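Local coordinates for hypothetical protein (ST2072) (Sulfolobus tokodaii, PDB 1VE0) that is of uncharacterised function but binds zinc ions, as a YjbQ (UPF0047) family protein that assembles from three chains, at residues M58-L62 and I115-F119. Numbering follows the deposited sequence.
Sequences MKDFL and ILLEF
Helix 55-68 lies against one face of the three-stranded antiparallel sheet 17-20/113-118/46-51, and M58, F61 and L62 meet I115 and L117 of its central strand and F119 just past its end. The axes of 58-62 and 115-118 approach to 9.6 Å at -43°; the gap is filled mainly by apolar side chains, and no hydrogen bond joins the segments. I115 points toward the helix: its CG1 stands anti to the carbonyl carbon (chi1 -61°) and chi2 extends the chain, bringing CD1 to 3.8 Å from SE of the selenomethionine M58. The same methyl lies 4.1 Å from F61 CE2, the two side chains crossing at about a right angle. The M58 chain folds at chi2 and chi3, which lays SE and CE alongside I115 CG2, CE at 4.1 Å. An alanine in place of I115 would probably open a gap beside the M58 selenium and the F61 ring, which would lose the methyl they share. Two residues along the strand, L117 CD2 touches both F61 and L62, 3.9 Å from F61 CB and 4.1 Å from L62 CD2. That L62 methyl also meets the F119 ring, 4.2 Å from CE2. The F61 side chain is about 6 Å from that of E52, a zinc ligand seen in this protein. In the sheet, I115 pairs through backbone hydrogen bonds with I49, and L117 with A47, of strand 46-51. S18 OG of strand 17-20 hydrogen-bonds to M58 O, F119 leans on helix 84-93, and F61 touches A91 of the second subunit, so the contact borders the subunit interface.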
loop_
_atom_site.group_PDB
_atom_site.type_symbol
_atom_site.label_atom_id
_atom_site.label_comp_id
_atom_site.label_asym_id
_atom_site.label_seq_id
_atom_site.Cartn_x
_atom_site.Cartn_y
_atom_site.Cartn_z
HETATM N N MSE A 58 17.883 4.907 6.143
HETATM C CA MSE A 58 17.627 5.623 4.900
HETATM C C MSE A 58 18.436 4.988 3.769
HETATM O O MSE A 58 18.042 5.052 2.607
HETATM C CB MSE A 58 17.963 7.106 5.062
HETATM C CG MSE A 58 16.955 7.860 5.916
HETATM SE SE MSE A 58 15.173 7.899 5.082
HETATM C CE MSE A 58 15.405 9.580 4.125
ATOM N N LYS A 59 19.559 4.359 4.116
ATOM C CA LYS A 59 20.381 3.670 3.128
ATOM C C LYS A 59 19.809 2.259 2.907
ATOM O O LYS A 59 19.689 1.797 1.773
ATOM C CB LYS A 59 21.832 3.544 3.609
ATOM C CG LYS A 59 22.627 4.839 3.682
ATOM C CD LYS A 59 24.062 4.508 4.072
ATOM C CE LYS A 59 24.966 5.726 4.116
ATOM N NZ LYS A 59 24.748 6.553 5.328
ATOM N N ASP A 60 19.473 1.582 4.005
ATOM C CA ASP A 60 18.904 0.231 3.962
ATOM C C ASP A 60 17.694 0.093 3.022
ATOM O O ASP A 60 17.593 -0.888 2.281
ATOM C CB ASP A 60 18.470 -0.207 5.370
ATOM C CG ASP A 60 19.645 -0.445 6.310
ATOM O OD1 ASP A 60 19.443 -0.349 7.546
ATOM O OD2 ASP A 60 20.759 -0.737 5.820
ATOM N N PHE A 61 16.769 1.054 3.056
ATOM C CA PHE A 61 15.590 0.959 2.194
ATOM C C PHE A 61 16.012 0.812 0.735
ATOM O O PHE A 61 15.470 -0.015 0.002
ATOM C CB PHE A 61 14.678 2.197 2.322
ATOM C CG PHE A 61 14.072 2.381 3.684
ATOM C CD1 PHE A 61 13.444 1.318 4.338
ATOM C CD2 PHE A 61 14.155 3.612 4.332
ATOM C CE1 PHE A 61 12.914 1.478 5.620
ATOM C CE2 PHE A 61 13.629 3.780 5.612
ATOM C CZ PHE A 61 13.006 2.707 6.259
ATOM N N LEU A 62 16.984 1.626 0.330
ATOM C CA LEU A 62 17.492 1.623 -1.035
ATOM C C LEU A 62 18.295 0.366 -1.345
ATOM O O LEU A 62 18.080 -0.272 -2.373
ATOM C CB LEU A 62 18.353 2.866 -1.266
ATOM C CG LEU A 62 17.607 4.163 -0.943
ATOM C CD1 LEU A 62 18.551 5.347 -1.085
ATOM C CD2 LEU A 62 16.408 4.293 -1.876
ATOM N N ILE A 115 8.528 9.404 3.890
ATOM C CA ILE A 115 9.730 9.310 3.073
ATOM C C ILE A 115 9.500 9.046 1.592
ATOM O O ILE A 115 8.699 8.182 1.228
ATOM C CB ILE A 115 10.632 8.179 3.629
ATOM C CG1 ILE A 115 11.035 8.508 5.071
ATOM C CG2 ILE A 115 11.846 7.980 2.732
ATOM C CD1 ILE A 115 11.513 7.314 5.863
ATOM N N LEU A 116 10.201 9.790 0.733
ATOM C CA LEU A 116 10.101 9.538 -0.709
ATOM C C LEU A 116 11.297 8.660 -1.088
ATOM O O LEU A 116 12.428 8.984 -0.753
ATOM C CB LEU A 116 10.146 10.843 -1.516
ATOM C CG LEU A 116 10.419 10.699 -3.027
ATOM C CD1 LEU A 116 9.291 9.947 -3.705
ATOM C CD2 LEU A 116 10.562 12.073 -3.645
ATOM N N LEU A 117 11.043 7.541 -1.764
ATOM C CA LEU A 117 12.109 6.635 -2.188
ATOM C C LEU A 117 12.226 6.768 -3.700
ATOM O O LEU A 117 11.244 6.611 -4.426
ATOM C CB LEU A 117 11.800 5.174 -1.797
ATOM C CG LEU A 117 11.782 4.817 -0.293
ATOM C CD1 LEU A 117 11.520 3.308 -0.139
ATOM C CD2 LEU A 117 13.127 5.178 0.366
ATOM N N GLU A 118 13.434 7.079 -4.154
ATOM C CA GLU A 118 13.742 7.292 -5.566
ATOM C C GLU A 118 14.556 6.114 -6.089
ATOM O O GLU A 118 15.518 5.689 -5.453
ATOM C CB GLU A 118 14.540 8.600 -5.687
ATOM C CG GLU A 118 15.170 8.901 -7.040
ATOM C CD GLU A 118 14.155 9.163 -8.123
ATOM O OE1 GLU A 118 13.606 8.176 -8.659
ATOM O OE2 GLU A 118 13.901 10.356 -8.430
ATOM N N PHE A 119 14.166 5.587 -7.246
ATOM C CA PHE A 119 14.865 4.460 -7.845
ATOM C C PHE A 119 15.302 4.763 -9.271
ATOM O O PHE A 119 15.912 3.919 -9.912
ATOM C CB PHE A 119 13.967 3.215 -7.850
ATOM C CG PHE A 119 13.349 2.912 -6.511
ATOM C CD1 PHE A 119 11.999 3.160 -6.284
ATOM C CD2 PHE A 119 14.125 2.422 -5.469
ATOM C CE1 PHE A 119 11.433 2.926 -5.034
ATOM C CE2 PHE A 119 13.566 2.186 -4.212
ATOM C CZ PHE A 119 12.221 2.439 -3.999
#